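PDB 6JKM: mitotic checkpoint control protein kinase BUB1 from Drosophila melanogaster, which probably acts as an ATP-dependent protein kinase of the kinetochore in the mitotic checkpoint, this chain being its C-terminal kinase domain. Local coordinates for residues G38-L43 / N124-Y129; S138-C143 / K184-L189; M160-Q165 / V201-I206. One frame throughout, in Å; residues are numbered along the deposited sequence.

Contact 1. Residues G38-L43 / N124-Y129; sequences GHVKRL and NNSSVY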
loop_
_atom_site.group_PDB
_atom_site.type_symbol
_atom_site.label_atom_id
_atom_site.label_comp_id
_atom_site.label_asym_id
_atom_site.label_seq_id
_atom_site.Cartn_x
_atom_site.Cartn_y
_atom_site.Cartn_z
ATOM N N GLY A 38 -11.568 16.453 -23.102
ATOM C CA GLY A 38 -13.006 16.353 -22.979
ATOM C C GLY A 38 -13.438 14.934 -22.665
ATOM O O GLY A 38 -14.215 14.708 -21.741
ATOM N N HIS A 39 -12.913 13.972 -23.415
ATOM C CA HIS A 39 -13.377 12.599 -23.301
ATOM C C HIS A 39 -12.227 11.611 -23.385
ATOM O O HIS A 39 -11.456 11.619 -24.352
ATOM C CB HIS A 39 -14.411 12.291 -24.398
ATOM C CG HIS A 39 -14.933 10.890 -24.353
ATOM N ND1 HIS A 39 -15.905 10.485 -23.452
ATOM C CD2 HIS A 39 -14.643 9.796 -25.096
ATOM C CE1 HIS A 39 -16.168 9.208 -23.636
ATOM N NE2 HIS A 39 -15.413 8.758 -24.632
ATOM N N VAL A 40 -12.115 10.761 -22.363
ATOM C CA VAL A 40 -11.123 9.711 -22.350
ATOM C C VAL A 40 -11.780 8.397 -22.750
ATOM O O VAL A 40 -12.779 7.993 -22.161
ATOM C CB VAL A 40 -10.462 9.563 -20.959
ATOM C CG1 VAL A 40 -9.602 8.338 -20.919
ATOM C CG2 VAL A 40 -9.632 10.798 -20.643
ATOM N N LYS A 41 -11.219 7.762 -23.775
ATOM C CA LYS A 41 -11.694 6.483 -24.263
ATOM C C LYS A 41 -11.401 5.359 -23.272
ATOM O O LYS A 41 -10.467 5.447 -22.483
ATOM C CB LYS A 41 -11.046 6.149 -25.606
ATOM C CG LYS A 41 -11.341 7.137 -26.699
ATOM C CD LYS A 41 -10.497 6.819 -27.909
ATOM C CE LYS A 41 -10.653 7.899 -28.951
ATOM N NZ LYS A 41 -10.207 9.230 -28.447
ATOM N N ARG A 42 -12.207 4.303 -23.332
ATOM C CA ARG A 42 -11.937 3.080 -22.588
ATOM C C ARG A 42 -10.658 2.430 -23.083
ATOM O O ARG A 42 -10.435 2.320 -24.294
ATOM C CB ARG A 42 -13.111 2.113 -22.723
ATOM C CG ARG A 42 -14.353 2.641 -22.043
ATOM C CD ARG A 42 -15.547 1.713 -22.190
ATOM N NE ARG A 42 -16.715 2.285 -21.519
ATOM C CZ ARG A 42 -16.979 2.113 -20.227
ATOM N NH1 ARG A 42 -16.180 1.353 -19.498
ATOM N NH2 ARG A 42 -18.048 2.672 -19.673
ATOM N N LEU A 43 -9.807 2.026 -22.142
ATOM C CA LEU A 43 -8.593 1.294 -22.477
ATOM C C LEU A 43 -8.964 0.004 -23.194
ATOM O O LEU A 43 -9.945 -0.641 -22.847
ATOM C CB LEU A 43 -7.770 0.974 -21.220
ATOM C CG LEU A 43 -7.181 2.176 -20.474
ATOM C CD1 LEU A 43 -6.377 1.729 -19.238
ATOM C CD2 LEU A 43 -6.352 3.068 -21.399
ATOM N N ASN A 124 -13.460 14.560 -18.633
ATOM C CA ASN A 124 -14.642 14.924 -17.877
ATOM C C ASN A 124 -15.300 13.669 -17.290
ATOM O O ASN A 124 -15.936 13.720 -16.238
ATOM C CB ASN A 124 -15.626 15.690 -18.768
ATOM C CG ASN A 124 -14.999 16.948 -19.408
ATOM O OD1 ASN A 124 -14.080 17.551 -18.854
ATOM N ND2 ASN A 124 -15.515 17.344 -20.559
ATOM N N ASN A 125 -15.105 12.539 -17.970
ATOM C CA ASN A 125 -15.768 11.278 -17.645
ATOM C C ASN A 125 -14.905 10.288 -16.862
ATOM O O ASN A 125 -15.413 9.445 -16.109
ATOM C CB ASN A 125 -16.220 10.596 -18.942
ATOM C CG ASN A 125 -15.041 10.310 -19.895
ATOM O OD1 ASN A 125 -14.186 11.181 -20.142
ATOM N ND2 ASN A 125 -14.977 9.067 -20.401
ATOM N N SER A 126 -13.598 10.364 -17.064
ATOM C CA SER A 126 -12.739 9.247 -16.695
ATOM C C SER A 126 -11.306 9.755 -16.613
ATOM O O SER A 126 -10.974 10.736 -17.264
ATOM C CB SER A 126 -12.888 8.110 -17.729
ATOM O OG SER A 126 -11.880 7.120 -17.584
ATOM N N SER A 127 -10.483 9.132 -15.773
ATOM C CA SER A 127 -9.064 9.463 -15.706
ATOM C C SER A 127 -8.246 8.249 -16.115
ATOM O O SER A 127 -8.695 7.110 -15.944
ATOM C CB SER A 127 -8.667 9.927 -14.294
ATOM O OG SER A 127 -9.030 8.977 -13.298
ATOM N N VAL A 128 -7.061 8.488 -16.670
ATOM C CA VAL A 128 -6.061 7.424 -16.825
ATOM C C VAL A 128 -4.739 7.889 -16.194
ATOM O O VAL A 128 -4.196 8.921 -16.587
ATOM C CB VAL A 128 -5.803 7.051 -18.299
ATOM C CG1 VAL A 128 -4.686 6.025 -18.379
ATOM C CG2 VAL A 128 -7.075 6.507 -18.965
ATOM N N TYR A 129 -4.242 7.143 -15.214
ATOM C CA TYR A 129 -2.956 7.438 -14.596
ATOM C C TYR A 129 -1.907 6.419 -15.033
ATOM O O TYR A 129 -2.139 5.201 -15.014
ATOM C CB TYR A 129 -3.086 7.470 -13.061
ATOM C CG TYR A 129 -4.058 8.548 -12.590
ATOM C CD1 TYR A 129 -4.014 9.822 -13.131
ATOM C CD2 TYR A 129 -5.021 8.283 -11.613
ATOM C CE1 TYR A 129 -4.907 10.811 -12.726
ATOM C CE2 TYR A 129 -5.924 9.281 -11.197
ATOM C CZ TYR A 129 -5.860 10.526 -11.759
ATOM O OH TYR A 129 -6.750 11.509 -11.365
#
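Gly38 runs beside Asn124 and Val40 beside Ser126, the chains heading roughly the same way, 33° apart end to end, yet no ladder of backbone bonds joins them. One main-chain bond crosses, from Asn124 N to Gly38 O (3.2 Å), and it reaches the carbonyl from above its plane. Further along, the side-chain amide of Asn125 pairs with the N and O of Val40. Its OD1 accepts from Val40 N at 3.1 Å, and its ND2 donates to Val40 O at 3.0 Å. Both bonds are nearly straight and lie in their carbonyl planes on a lone pair, and Val40 O lies in the plane of the amide; the two bonds fix the rotation of the amide and which end faces which backbone atom. The first torsion, 59°, sets CG between the backbone N and the carbonyl carbon, and from there the amide reaches across to Val40. The His39 ring lies almost parallel to this amide, planes 13° apart, with CE1 3.5 Å from Asn125 ND2. With an alanine here in place of Asn125, Val40 N and Val40 O would probably lose both partners, and the loop would be held less firmly at this point. Beyond the polar part, Val40 turns inward: CG1 meets Val128 CG2 at 3.7 Å, while CG2 rests on Ser126 O (3.6 Å). Leu43 CD2 adds a looser touch on the same Val128 methyl at 4.3 Å. Gln86 continues the theme, its side-chain amide bonding Lys41 O and Leu43 N. The segment between strands 34-36 and 47-51 is thus an irregular loop fastened along the beta sheet of the kinase N-lobe by the side-chain amides of Asn125 and Gln86, with Val40 and Leu43 packed on Val128.

Contact 2. Residues S138-C143 / K184-L189; sequences SLIGVC and KPDNFL. With MG (magnesium ion), chain C; ADP (adenosine-5'-diphosphate), chain B.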
loop_
_atom_site.group_PDB
_atom_site.type_symbol
_atom_site.label_atom_id
_atom_site.label_comp_id
_atom_site.label_asym_id
_atom_site.label_seq_id
_atom_site.Cartn_x
_atom_site.Cartn_y
_atom_site.Cartn_z
ATOM N N SER A 138 2.041 -7.724 -7.238
ATOM C CA SER A 138 1.765 -7.399 -5.842
ATOM C C SER A 138 2.214 -8.515 -4.915
ATOM O O SER A 138 2.589 -9.606 -5.360
ATOM C CB SER A 138 0.271 -7.146 -5.630
ATOM O OG SER A 138 -0.444 -8.380 -5.681
ATOM N N LEU A 139 2.178 -8.253 -3.612
ATOM C CA LEU A 139 2.503 -9.304 -2.652
ATOM C C LEU A 139 1.558 -10.502 -2.745
ATOM O O LEU A 139 1.940 -11.617 -2.409
ATOM C CB LEU A 139 2.511 -8.734 -1.230
ATOM C CG LEU A 139 3.778 -7.921 -0.987
ATOM C CD1 LEU A 139 3.830 -7.404 0.448
ATOM C CD2 LEU A 139 5.016 -8.793 -1.296
ATOM N N ILE A 140 0.334 -10.279 -3.212
ATOM C CA ILE A 140 -0.601 -11.375 -3.470
ATOM C C ILE A 140 -0.023 -12.317 -4.516
ATOM O O ILE A 140 0.130 -13.515 -4.263
ATOM C CB ILE A 140 -1.970 -10.849 -3.947
ATOM C CG1 ILE A 140 -2.617 -10.023 -2.836
ATOM C CG2 ILE A 140 -2.895 -12.020 -4.338
ATOM C CD1 ILE A 140 -3.184 -10.904 -1.713
ATOM N N GLY A 141 0.331 -11.768 -5.674
ATOM C CA GLY A 141 0.903 -12.561 -6.752
ATOM C C GLY A 141 2.206 -13.239 -6.348
ATOM O O GLY A 141 2.433 -14.395 -6.694
ATOM N N VAL A 142 3.058 -12.532 -5.607
ATOM C CA VAL A 142 4.336 -13.099 -5.152
ATOM C C VAL A 142 4.099 -14.237 -4.155
ATOM O O VAL A 142 4.665 -15.333 -4.278
ATOM C CB VAL A 142 5.234 -12.000 -4.521
ATOM C CG1 VAL A 142 6.443 -12.609 -3.811
ATOM C CG2 VAL A 142 5.691 -11.019 -5.598
ATOM N N CYS A 143 3.223 -13.995 -3.187
ATOM C CA CYS A 143 2.949 -14.992 -2.159
ATOM C C CYS A 143 2.353 -16.275 -2.743
ATOM O O CYS A 143 2.725 -17.398 -2.367
ATOM C CB CYS A 143 2.017 -14.383 -1.118
ATOM S SG CYS A 143 1.586 -15.450 0.235
ATOM N N LYS A 184 -3.248 -3.483 2.257
ATOM C CA LYS A 184 -3.467 -4.909 2.092
ATOM C C LYS A 184 -2.410 -5.433 1.127
ATOM O O LYS A 184 -1.720 -4.626 0.498
ATOM C CB LYS A 184 -4.896 -5.191 1.610
ATOM C CG LYS A 184 -5.361 -4.448 0.398
ATOM C CD LYS A 184 -6.790 -4.926 0.082
ATOM C CE LYS A 184 -7.655 -3.857 -0.528
ATOM N NZ LYS A 184 -9.107 -4.289 -0.604
ATOM N N PRO A 185 -2.244 -6.768 1.023
ATOM C CA PRO A 185 -1.109 -7.254 0.225
ATOM C C PRO A 185 -1.209 -6.841 -1.236
ATOM O O PRO A 185 -0.165 -6.702 -1.889
ATOM C CB PRO A 185 -1.209 -8.785 0.361
ATOM C CG PRO A 185 -2.002 -9.003 1.637
ATOM C CD PRO A 185 -3.011 -7.886 1.602
ATOM N N ASP A 186 -2.443 -6.649 -1.712
ATOM C CA ASP A 186 -2.761 -6.177 -3.064
ATOM C C ASP A 186 -2.091 -4.838 -3.366
ATOM O O ASP A 186 -1.776 -4.534 -4.522
ATOM C CB ASP A 186 -4.293 -5.995 -3.234
ATOM C CG ASP A 186 -5.100 -7.175 -2.704
ATOM O OD1 ASP A 186 -5.745 -7.865 -3.536
ATOM O OD2 ASP A 186 -5.011 -7.465 -1.475
ATOM N N ASN A 187 -1.921 -4.003 -2.347
ATOM C CA ASN A 187 -1.444 -2.653 -2.619
ATOM C C ASN A 187 0.029 -2.415 -2.289
ATOM O O ASN A 187 0.470 -1.271 -2.246
ATOM C CB ASN A 187 -2.321 -1.643 -1.876
ATOM C CG ASN A 187 -3.730 -1.579 -2.456
ATOM O OD1 ASN A 187 -3.924 -1.821 -3.653
ATOM N ND2 ASN A 187 -4.722 -1.281 -1.610
ATOM N N PHE A 188 0.781 -3.494 -2.058
ATOM C CA PHE A 188 2.244 -3.433 -2.044
ATOM C C PHE A 188 2.760 -4.175 -3.271
ATOM O O PHE A 188 2.391 -5.334 -3.492
ATOM C CB PHE A 188 2.848 -4.081 -0.785
ATOM C CG PHE A 188 2.788 -3.227 0.464
ATOM C CD1 PHE A 188 3.690 -2.184 0.662
ATOM C CD2 PHE A 188 1.849 -3.499 1.464
ATOM C CE1 PHE A 188 3.648 -1.406 1.825
ATOM C CE2 PHE A 188 1.804 -2.740 2.631
ATOM C CZ PHE A 188 2.708 -1.681 2.808
ATOM N N LEU A 189 3.604 -3.521 -4.063
ATOM C CA LEU A 189 4.269 -4.160 -5.195
ATOM C C LEU A 189 5.682 -4.550 -4.803
ATOM O O LEU A 189 6.321 -3.832 -4.043
ATOM C CB LEU A 189 4.338 -3.213 -6.401
ATOM C CG LEU A 189 3.030 -2.773 -7.073
ATOM C CD1 LEU A 189 3.346 -1.877 -8.271
ATOM C CD2 LEU A 189 2.182 -3.973 -7.476
HETATM MG MG MG C . -5.627 -1.724 -4.915
HETATM P PB ADP B . -7.552 -0.671 -7.371
HETATM O O1B ADP B . -8.593 -1.121 -8.338
HETATM O O2B ADP B . -7.788 0.744 -6.875
HETATM O O3B ADP B . -7.304 -1.681 -6.261
HETATM P PA ADP B . -4.670 -0.756 -7.873
HETATM O O1A ADP B . -3.933 0.522 -8.244
HETATM O O2A ADP B . -4.527 -1.361 -6.500
HETATM O O3A ADP B . -6.223 -0.615 -8.312
HETATM O "O5'" ADP B . -4.213 -1.926 -8.897
HETATM C "C5'" ADP B . -4.896 -3.184 -8.905
HETATM C "C4'" ADP B . -3.900 -4.325 -9.138
HETATM O "O4'" ADP B . -3.249 -4.171 -10.410
HETATM C "C3'" ADP B . -2.756 -4.304 -8.145
HETATM O "O3'" ADP B . -3.067 -4.997 -6.933
HETATM C "C2'" ADP B . -1.672 -5.016 -8.927
HETATM O "O2'" ADP B . -1.924 -6.430 -8.808
HETATM C "C1'" ADP B . -1.880 -4.553 -10.362
HETATM N N9 ADP B . -1.047 -3.335 -10.529
HETATM C C8 ADP B . -1.429 -2.058 -10.275
HETATM N N7 ADP B . -0.420 -1.185 -10.512
HETATM C C5 ADP B . 0.649 -1.901 -10.914
HETATM C C6 ADP B . 2.030 -1.604 -11.331
HETATM N N6 ADP B . 2.512 -0.325 -11.357
HETATM N N1 ADP B . 2.812 -2.655 -11.675
HETATM C C2 ADP B . 2.367 -3.922 -11.666
HETATM N N3 ADP B . 1.115 -4.258 -11.311
HETATM C C4 ADP B . 0.230 -3.309 -10.927
HETATM O O HOH W 1 -6.824 -2.252 -3.567
HETATM O O HOH W 2 -5.395 -3.720 -5.357
#
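Leu139 N, at the start of helix 139-150, points into the turn 185-188 and donates to Phe188 O at 2.9 Å, almost head-on to the carbonyl; a second, weak bond goes to Pro185 O. The tight part lies around this amide. Leu139 CD1 packs on Phe188 CB (3.7 Å), and Ile140 CD1 presses on Pro185 CB at 3.6 Å. Ser138 precedes the helix as its N-cap: a first torsion of 73° turns OG back over the first turn, where it accepts weak bonds from Ile140 N and Gly141 N. The looser side, partly exposed, is where the Asp186 carboxylate only skirts Ile140 CG1 (OD2 at 3.8 Å). Residues 184-187 belong to the kinase catalytic loop, whose other edge faces the nucleotide: Asp186 O accepts from ADP O3' at 2.8 Å, and the buried Asn187, the metal-binding asparagine of that loop, holds magnesium through OD1 at 2.1 Å. Both phosphates, two waters and Asp207 also bind the ion. Leu189 CD1 lies against the adenine, 3.3 Å from C6. Behind the site, Pro185 is backed by Val255 and Val258 of helix 246-261, Leu139 touches Leu203, and strand 188-190 pairs antiparallel with strand 203-205.

Contact 3. Residues M160-Q165 / V201-I206; sequences MHLSCQ and VSLQLI. With ADP (adenosine-5'-diphosphate), chain B.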
loop_
_atom_site.group_PDB
_atom_site.type_symbol
_atom_site.label_atom_id
_atom_site.label_comp_id
_atom_site.label_asym_id
_atom_site.label_seq_id
_atom_site.Cartn_x
_atom_site.Cartn_y
_atom_site.Cartn_z
ATOM N N MET A 160 9.890 -11.622 7.747
ATOM C CA MET A 160 10.496 -10.613 8.627
ATOM C C MET A 160 11.133 -9.505 7.817
ATOM O O MET A 160 10.993 -8.324 8.122
ATOM C CB MET A 160 11.558 -11.224 9.523
ATOM C CG MET A 160 11.046 -12.281 10.446
ATOM S SD MET A 160 12.340 -12.707 11.630
ATOM C CE MET A 160 11.639 -14.254 12.221
ATOM N N HIS A 161 11.850 -9.903 6.782
ATOM C CA HIS A 161 12.543 -8.950 5.932
ATOM C C HIS A 161 11.533 -7.996 5.264
ATOM O O HIS A 161 11.725 -6.778 5.256
ATOM C CB HIS A 161 13.382 -9.700 4.889
ATOM C CG HIS A 161 14.481 -8.884 4.289
ATOM N ND1 HIS A 161 14.247 -7.856 3.393
ATOM C CD2 HIS A 161 15.826 -8.933 4.458
ATOM C CE1 HIS A 161 15.397 -7.314 3.037
ATOM N NE2 HIS A 161 16.373 -7.951 3.667
ATOM N N LEU A 162 10.441 -8.557 4.744
ATOM C CA LEU A 162 9.393 -7.769 4.093
ATOM C C LEU A 162 8.627 -6.904 5.086
ATOM O O LEU A 162 8.277 -5.774 4.772
ATOM C CB LEU A 162 8.412 -8.684 3.357
ATOM C CG LEU A 162 9.011 -9.434 2.172
ATOM C CD1 LEU A 162 7.998 -10.457 1.657
ATOM C CD2 LEU A 162 9.432 -8.416 1.085
ATOM N N SER A 163 8.378 -7.427 6.286
ATOM C CA SER A 163 7.674 -6.668 7.321
ATOM C C SER A 163 8.492 -5.458 7.777
ATOM O O SER A 163 7.951 -4.381 8.036
ATOM C CB SER A 163 7.351 -7.563 8.513
ATOM O OG SER A 163 6.519 -8.647 8.118
ATOM N N CYS A 164 9.796 -5.649 7.881
ATOM C CA CYS A 164 10.713 -4.576 8.209
ATOM C C CYS A 164 10.580 -3.418 7.204
ATOM O O CYS A 164 10.568 -2.235 7.578
ATOM C CB CYS A 164 12.130 -5.132 8.227
ATOM S SG CYS A 164 13.319 -4.100 9.049
ATOM N N GLN A 165 10.464 -3.780 5.929
ATOM C CA GLN A 165 10.326 -2.823 4.846
ATOM C C GLN A 165 8.977 -2.120 4.919
ATOM O O GLN A 165 8.913 -0.897 4.832
ATOM C CB GLN A 165 10.485 -3.523 3.488
ATOM C CG GLN A 165 11.910 -4.009 3.201
ATOM C CD GLN A 165 12.021 -4.609 1.812
ATOM O OE1 GLN A 165 11.686 -3.958 0.823
ATOM N NE2 GLN A 165 12.466 -5.863 1.731
ATOM N N VAL A 201 14.983 -0.993 0.499
ATOM C CA VAL A 201 13.575 -1.089 0.150
ATOM C C VAL A 201 13.375 -1.663 -1.249
ATOM O O VAL A 201 13.864 -1.100 -2.233
ATOM C CB VAL A 201 12.877 0.279 0.210
ATOM C CG1 VAL A 201 11.361 0.097 0.283
ATOM C CG2 VAL A 201 13.381 1.079 1.395
ATOM N N SER A 202 12.632 -2.766 -1.327
ATOM C CA SER A 202 12.244 -3.366 -2.605
ATOM C C SER A 202 10.733 -3.333 -2.832
ATOM O O SER A 202 10.273 -3.708 -3.906
ATOM C CB SER A 202 12.730 -4.821 -2.695
ATOM O OG SER A 202 14.148 -4.891 -2.718
ATOM N N LEU A 203 9.967 -2.913 -1.826
ATOM C CA LEU A 203 8.519 -2.750 -1.977
ATOM C C LEU A 203 8.106 -1.322 -2.368
ATOM O O LEU A 203 8.863 -0.369 -2.180
ATOM C CB LEU A 203 7.796 -3.141 -0.687
ATOM C CG LEU A 203 8.060 -4.570 -0.210
ATOM C CD1 LEU A 203 7.456 -4.790 1.178
ATOM C CD2 LEU A 203 7.514 -5.589 -1.208
ATOM N N GLN A 204 6.899 -1.207 -2.924
ATOM C CA GLN A 204 6.280 0.078 -3.232
ATOM C C GLN A 204 4.808 0.037 -2.858
ATOM O O GLN A 204 4.087 -0.903 -3.206
ATOM C CB GLN A 204 6.430 0.431 -4.714
ATOM C CG GLN A 204 5.844 1.788 -5.108
ATOM C CD GLN A 204 5.975 2.035 -6.594
ATOM O OE1 GLN A 204 5.124 1.603 -7.382
ATOM N NE2 GLN A 204 7.051 2.715 -6.996
ATOM N N LEU A 205 4.370 1.041 -2.118
ATOM C CA LEU A 205 2.971 1.198 -1.776
ATOM C C LEU A 205 2.261 1.930 -2.922
ATOM O O LEU A 205 2.745 2.952 -3.414
ATOM C CB LEU A 205 2.850 1.980 -0.469
ATOM C CG LEU A 205 1.459 2.267 0.081
ATOM C CD1 LEU A 205 0.765 0.959 0.458
ATOM C CD2 LEU A 205 1.588 3.195 1.290
ATOM N N ILE A 206 1.118 1.393 -3.343
ATOM C CA ILE A 206 0.333 1.955 -4.433
ATOM C C ILE A 206 -1.120 2.135 -4.008
ATOM O O ILE A 206 -1.501 1.758 -2.898
ATOM C CB ILE A 206 0.369 1.049 -5.685
ATOM C CG1 ILE A 206 -0.374 -0.259 -5.412
ATOM C CG2 ILE A 206 1.803 0.738 -6.096
ATOM C CD1 ILE A 206 -0.675 -1.088 -6.679
HETATM P PB ADP B . -7.552 -0.671 -7.371
HETATM O O1B ADP B . -8.593 -1.121 -8.338
HETATM O O2B ADP B . -7.788 0.744 -6.875
HETATM O O3B ADP B . -7.304 -1.681 -6.261
HETATM P PA ADP B . -4.670 -0.756 -7.873
HETATM O O1A ADP B . -3.933 0.522 -8.244
HETATM O O2A ADP B . -4.527 -1.361 -6.500
HETATM O O3A ADP B . -6.223 -0.615 -8.312
HETATM O "O5'" ADP B . -4.213 -1.926 -8.897
HETATM C "C5'" ADP B . -4.896 -3.184 -8.905
HETATM C "C4'" ADP B . -3.900 -4.325 -9.138
HETATM O "O4'" ADP B . -3.249 -4.171 -10.410
HETATM C "C3'" ADP B . -2.756 -4.304 -8.145
HETATM O "O3'" ADP B . -3.067 -4.997 -6.933
HETATM C "C2'" ADP B . -1.672 -5.016 -8.927
HETATM O "O2'" ADP B . -1.924 -6.430 -8.808
HETATM C "C1'" ADP B . -1.880 -4.553 -10.362
HETATM N N9 ADP B . -1.047 -3.335 -10.529
HETATM C C8 ADP B . -1.429 -2.058 -10.275
HETATM N N7 ADP B . -0.420 -1.185 -10.512
HETATM C C5 ADP B . 0.649 -1.901 -10.914
HETATM C C6 ADP B . 2.030 -1.604 -11.331
HETATM N N6 ADP B . 2.512 -0.325 -11.357
HETATM N N1 ADP B . 2.812 -2.655 -11.675
HETATM C C2 ADP B . 2.367 -3.922 -11.666
HETATM N N3 ADP B . 1.115 -4.258 -11.311
HETATM C C4 ADP B . 0.230 -3.309 -10.927
#
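In the C-lobe core of the kinase fold, Gln165 of the long helix 156-175 receives the chain as it enters strand 203-205, the second strand of the small hairpin beneath the nucleotide. Its OE1 takes Ser202 N in a short, nearly straight bond of 2.6 Å, the donor tilted 34° from the carbonyl plane. A weak second bond comes from Leu203 N at 3.3 Å, so two successive backbone amides converge on one oxygen. The side chain leaves the helix with CG anti to the carbonyl carbon (chi1 -70°) and stays extended beyond it, which carries the amide across to the strand. At its other end NE2 donates to His161 ND1, one turn earlier, at 3.1 Å; the donor lies at the edge of the imidazole, in its plane. Next to the amide, Leu203 points toward the helix. Its CD1 reaches Leu162 O (3.8 Å) and Gln165 CB (4.0 Å), and its CD2 meets Leu162 CD2 at 4.1 Å, the two side chains crossing at about a right angle. Met166 and Ile169 of the same helix also touch Leu203. At the far end of the segment Ile206 CD1 lies 3.8 Å from ADP C8, against the base. With both ends of the buried amide engaged, Gln165 is fixed in rotation; accepting the Gln165 NE2 hydrogen needs an unprotonated His161 ND1, consistent with a neutral imidazole protonated at His161 NE2.

Along the chain, contact 1 closes before the other two open, whereas contacts 2 and 3 cross, their segments alternating. Contact 1 lies at the N-lobe sheet, where loop 38-43 meets strand 127-132, with its centre 27 Å from that of contact 2 and 32 Å from that of contact 3; that strand leads on to helix 139-150. The centres of contacts 2 and 3 are 10 Å apart, and the two join directly, Leu189 N lying 2.8 Å from Gln204 O. Both touch ADP, and helices 139-150 and 156-175 both pack on the two-strand sheet 188-190/203-205. Contact 1 thus belongs to the N-lobe, contacts 2 and 3 to the C-lobe side of the nucleotide cleft.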